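Local coordinates for protein predicted metal-dependent hydrolase of the TIM-barrel fold (Lactobacillus casei, PDB 2QPX) that is probably a zinc-dependent hydrolase of the amidohydrolase type, holding two zinc ions in its active site, with a substrate that is not established, at residues Q335-V338 against A339-Q343; V347-A350 against Q351-W355. One frame throughout, in Å; residues are numbered along the deposited sequence. Where two conformers were deposited one is given.

Contact 1. Residues Q335-V338 against A339-Q343; sequences QALV and AHFNQ
L337 and F341 lie side by side, one helical turn apart, and point the same way. The methyl CD2 of L337 meets the ring of F341 at its edge, in plane, 3.9 Å from CE2. The carbonyl O of L337 also sits near the ring plane, 3.2 Å from CD2 of F341. H340 takes one face of the same ring: its CD2 lies over the ring centre, 3.7 Å above the plane. V338 and N342 repeat the side-by-side pattern on another side of the helix. Here CG1 of V338 touches the amide nitrogen ND2 of N342 at 3.4 Å. With chi1 of V338 at 174°, CG1 stands opposite the backbone N and leans toward the following turn. A lysine in place of N342 would probably leave the V338 methyl without its amide neighbour and the backbone N of L5 without its side-chain acceptor.

Beneath the side chains runs a ladder of i to i+4 backbone bonds, characteristic of an alpha helix. A339 N to Q335 O and F341 N to L337 O are nearly straight. H340 N to A336 O, 2.9 Å, and N342 N to V338 O, 3.0 Å, are more bent.

The polar ends are held from outside. The buried H340 ring has both nitrogens bonded, ND1 to N302 and NE2 to Y310, which fixes its rotation. OD1 of N342 accepts from L5 N, so the last turn is tied to the N-terminal segment. A336 and L337 rest on F301 of helix 297-304. L337 and F341 also pack on helix 349-367, at C360 and at W355, I356 and I359. The end of helix 323-342 is thus wedged between these two helices, away from the zinc site.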
loop_
_atom_site.group_PDB
_atom_site.type_symbol
_atom_site.label_atom_id
_atom_site.label_comp_id
_atom_site.label_asym_id
_atom_site.label_seq_id
_atom_site.Cartn_x
_atom_site.Cartn_y
_atom_site.Cartn_z
ATOM N N GLN A 335 -13.420 18.441 -4.593
ATOM C CA GLN A 335 -14.359 17.306 -4.653
ATOM C C GLN A 335 -14.062 16.272 -3.565
ATOM O O GLN A 335 -14.990 15.730 -2.911
ATOM C CB GLN A 335 -14.332 16.661 -6.033
ATOM C CG GLN A 335 -15.232 15.462 -6.156
ATOM C CD GLN A 335 -15.205 14.857 -7.542
ATOM O OE1 GLN A 335 -16.207 14.906 -8.305
ATOM N NE2 GLN A 335 -14.078 14.289 -7.887
ATOM N N ALA A 336 -12.776 15.988 -3.347
ATOM C CA ALA A 336 -12.384 15.033 -2.302
ATOM C C ALA A 336 -12.833 15.508 -0.935
ATOM O O ALA A 336 -13.249 14.695 -0.091
ATOM C CB ALA A 336 -10.872 14.788 -2.336
ATOM N N LEU A 337 -12.681 16.797 -0.668
ATOM C CA LEU A 337 -13.061 17.337 0.621
ATOM C C LEU A 337 -14.564 17.183 0.858
ATOM O O LEU A 337 -14.984 16.777 1.948
ATOM C CB LEU A 337 -12.687 18.788 0.730
ATOM C CG LEU A 337 -11.205 19.154 0.706
ATOM C CD1 LEU A 337 -11.065 20.694 0.653
ATOM C CD2 LEU A 337 -10.472 18.575 1.899
ATOM N N VAL A 338 -15.372 17.518 -0.151
ATOM C CA VAL A 338 -16.835 17.344 0.013
ATOM C C VAL A 338 -17.211 15.899 0.277
ATOM O O VAL A 338 -18.007 15.621 1.170
ATOM C CB VAL A 338 -17.591 17.851 -1.234
ATOM C CG1 VAL A 338 -19.113 17.564 -1.166
ATOM C CG2 VAL A 338 -17.342 19.341 -1.440
ATOM N N ALA A 339 -16.635 14.967 -0.488
ATOM C CA ALA A 339 -16.961 13.558 -0.379
ATOM C C ALA A 339 -16.532 13.028 0.982
ATOM O O ALA A 339 -17.214 12.222 1.568
ATOM C CB ALA A 339 -16.298 12.751 -1.499
ATOM N N HIS A 340 -15.413 13.518 1.499
ATOM C CA HIS A 340 -14.903 13.041 2.774
ATOM C C HIS A 340 -15.722 13.578 3.940
ATOM O O HIS A 340 -16.119 12.835 4.855
ATOM C CB HIS A 340 -13.450 13.478 2.963
ATOM C CG HIS A 340 -12.837 12.963 4.235
ATOM N ND1 HIS A 340 -12.381 11.665 4.371
ATOM C CD2 HIS A 340 -12.669 13.553 5.445
ATOM C CE1 HIS A 340 -11.906 11.506 5.596
ATOM N NE2 HIS A 340 -12.062 12.633 6.269
ATOM N N PHE A 341 -15.905 14.876 3.957
ATOM C CA PHE A 341 -16.508 15.512 5.105
ATOM C C PHE A 341 -18.029 15.418 5.157
ATOM O O PHE A 341 -18.590 15.465 6.268
ATOM C CB PHE A 341 -16.078 16.959 5.235
ATOM C CG PHE A 341 -14.648 17.109 5.680
ATOM C CD1 PHE A 341 -14.274 16.796 6.970
ATOM C CD2 PHE A 341 -13.671 17.494 4.782
ATOM C CE1 PHE A 341 -12.936 16.896 7.361
ATOM C CE2 PHE A 341 -12.357 17.606 5.160
ATOM C CZ PHE A 341 -11.983 17.311 6.445
ATOM N N ASN A 342 -18.699 15.250 4.033
ATOM C CA ASN A 342 -20.181 15.209 4.086
ATOM C C ASN A 342 -20.658 14.135 5.044
ATOM O O ASN A 342 -21.535 14.402 5.833
ATOM C CB ASN A 342 -20.799 14.962 2.716
ATOM C CG ASN A 342 -21.034 16.240 1.928
ATOM O OD1 ASN A 342 -20.769 17.336 2.403
ATOM N ND2 ASN A 342 -21.554 16.095 0.695
ATOM N N GLN A 343 -20.075 12.936 4.999
ATOM C CA GLN A 343 -20.597 11.838 5.821
ATOM C C GLN A 343 -19.691 11.482 7.003
ATOM O O GLN A 343 -19.883 10.453 7.652
ATOM C CB GLN A 343 -20.808 10.589 4.958
#

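Contact 2. Residues V347-A350 against Q351-W355; sequences VDLA and QKKAW. With EDO (1,2-ethanediol), chain E.
V347 packs on W355 and K352 at this helix start. Its CG1 meets W355 obliquely, 3.7 Å from CH2, and its CG2 lies 3.8 Å from CG of K352. CG of L349 touches CE of the extended K353 chain at 3.9 Å. H57 of the second subunit packs on V347 and meets W355 edge-to-face.

The polar contacts centre on D348, the N-cap residue. Its OD1 accepts from Q351 N at 2.9 Å, met nearly along the C-O axis. Chi1 of 61° holds CG between the backbone N and the carbonyl carbon, folding the carboxylate back over the first turn. The i to i+4 bonds then begin with K352 N to D348 O, 3.1 Å. NE2 of Q351 lies 3.1 Å above one face of the W355 ring, toward its rim. OE1 of Q351 accepts from O2 of an ethanediol at 2.8 Å; the ethanediol, probably from the crystallisation liquor, also bonds H57 and K51 of the second subunit.

K352 sends its amine to a salt bridge with D3 and to G1 O. The chemistry implies a capped helix: the D348 carboxylate takes up an N-H of the first turn and would suit the partial positive charge there.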
loop_
_atom_site.group_PDB
_atom_site.type_symbol
_atom_site.label_atom_id
_atom_site.label_comp_id
_atom_site.label_asym_id
_atom_site.label_seq_id
_atom_site.Cartn_x
_atom_site.Cartn_y
_atom_site.Cartn_z
ATOM N N VAL A 347 -18.421 14.558 14.342
ATOM C CA VAL A 347 -18.119 15.973 14.440
ATOM C C VAL A 347 -19.272 16.769 13.826
ATOM O O VAL A 347 -19.985 16.296 12.915
ATOM C CB VAL A 347 -16.765 16.331 13.725
ATOM C CG1 VAL A 347 -15.603 15.684 14.477
ATOM C CG2 VAL A 347 -16.809 15.961 12.255
ATOM N N ASP A 348 -19.402 17.995 14.295
ATOM C CA ASP A 348 -20.479 18.849 13.837
ATOM C C ASP A 348 -20.071 19.601 12.582
ATOM O O ASP A 348 -18.904 19.553 12.128
ATOM C CB ASP A 348 -21.057 19.774 14.953
ATOM C CG ASP A 348 -20.054 20.735 15.543
ATOM O OD1 ASP A 348 -18.975 21.005 14.951
ATOM O OD2 ASP A 348 -20.341 21.236 16.664
ATOM N N LEU A 349 -21.046 20.252 11.967
ATOM C CA LEU A 349 -20.787 21.014 10.772
ATOM C C LEU A 349 -19.695 22.069 10.955
ATOM O O LEU A 349 -18.826 22.232 10.084
ATOM C CB LEU A 349 -22.100 21.666 10.284
ATOM C CG LEU A 349 -21.963 22.448 8.970
ATOM C CD1 LEU A 349 -21.428 21.576 7.794
ATOM C CD2 LEU A 349 -23.328 23.138 8.609
ATOM N N ALA A 350 -19.714 22.788 12.068
ATOM C CA ALA A 350 -18.726 23.816 12.323
ATOM C C ALA A 350 -17.296 23.230 12.316
ATOM O O ALA A 350 -16.345 23.887 11.847
ATOM C CB ALA A 350 -18.957 24.500 13.633
ATOM N N GLN A 351 -17.143 22.058 12.915
ATOM C CA GLN A 351 -15.813 21.401 12.961
ATOM C C GLN A 351 -15.366 20.986 11.569
ATOM O O GLN A 351 -14.171 21.124 11.210
ATOM C CB GLN A 351 -15.854 20.211 13.916
ATOM C CG GLN A 351 -14.508 19.494 14.071
ATOM C CD GLN A 351 -13.461 20.360 14.640
ATOM O OE1 GLN A 351 -13.346 20.506 15.886
ATOM N NE2 GLN A 351 -12.629 20.942 13.758
ATOM N N LYS A 352 -16.308 20.468 10.783
ATOM C CA LYS A 352 -16.013 20.151 9.383
ATOM C C LYS A 352 -15.487 21.386 8.623
ATOM O O LYS A 352 -14.472 21.328 7.907
ATOM C CB LYS A 352 -17.222 19.507 8.706
ATOM C CG LYS A 352 -17.673 18.171 9.321
ATOM C CD LYS A 352 -18.948 17.599 8.667
ATOM C CE LYS A 352 -19.373 16.295 9.249
ATOM N NZ LYS A 352 -20.502 15.650 8.466
ATOM N N LYS A 353 -16.176 22.511 8.746
ATOM C CA LYS A 353 -15.774 23.748 8.106
ATOM C C LYS A 353 -14.413 24.258 8.609
ATOM O O LYS A 353 -13.570 24.724 7.801
ATOM C CB LYS A 353 -16.862 24.838 8.268
ATOM C CG LYS A 353 -18.166 24.502 7.543
ATOM C CD LYS A 353 -19.203 25.618 7.821
ATOM C CE LYS A 353 -20.434 25.442 6.976
ATOM N NZ LYS A 353 -21.453 26.494 7.428
ATOM N N ALA A 354 -14.169 24.122 9.915
ATOM C CA ALA A 354 -12.877 24.520 10.525
ATOM C C ALA A 354 -11.727 23.702 9.921
ATOM O O ALA A 354 -10.705 24.257 9.541
ATOM C CB ALA A 354 -12.903 24.338 12.046
ATOM N N TRP A 355 -11.947 22.400 9.764
ATOM C CA TRP A 355 -10.926 21.529 9.187
ATOM C C TRP A 355 -10.703 21.803 7.705
ATOM O O TRP A 355 -9.540 21.864 7.227
ATOM C CB TRP A 355 -11.285 20.081 9.462
ATOM C CG TRP A 355 -10.999 19.629 10.882
ATOM C CD1 TRP A 355 -10.100 20.169 11.745
ATOM C CD2 TRP A 355 -11.542 18.486 11.525
ATOM N NE1 TRP A 355 -10.048 19.422 12.907
ATOM C CE2 TRP A 355 -10.904 18.369 12.788
ATOM C CE3 TRP A 355 -12.475 17.520 11.150
ATOM C CZ2 TRP A 355 -11.218 17.370 13.691
ATOM C CZ3 TRP A 355 -12.786 16.510 12.071
ATOM C CH2 TRP A 355 -12.131 16.438 13.300
HETATM C C1 EDO E . -10.467 19.965 19.259
HETATM O O1 EDO E . -9.421 20.615 19.951
HETATM C C2 EDO E . -10.506 20.649 17.887
HETATM O O2 EDO E . -10.882 19.699 16.901
#

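Contacts 1 and 2 lie on consecutive helices of the chain: contact 1 is at the end of helix 323-342, and contact 2 is at the start of helix 349-367. Their centres are about 12 Å apart. Both mix buried and exposed residues, and both lie away from the zinc site. They meet directly: NZ of K352 lies 2.9 Å from F341 O, and CE1 of F341 lies 3.9 Å from CE3 of W355. The ring of Y310 also meets both F341 and W355. Contact 1 is mostly backbone ladder and ring packing, with no other subunit touching it. Contact 2 has a side-chain N-cap and a lysine whose amine bonds outside its own segments, and its W355 side faces the second subunit.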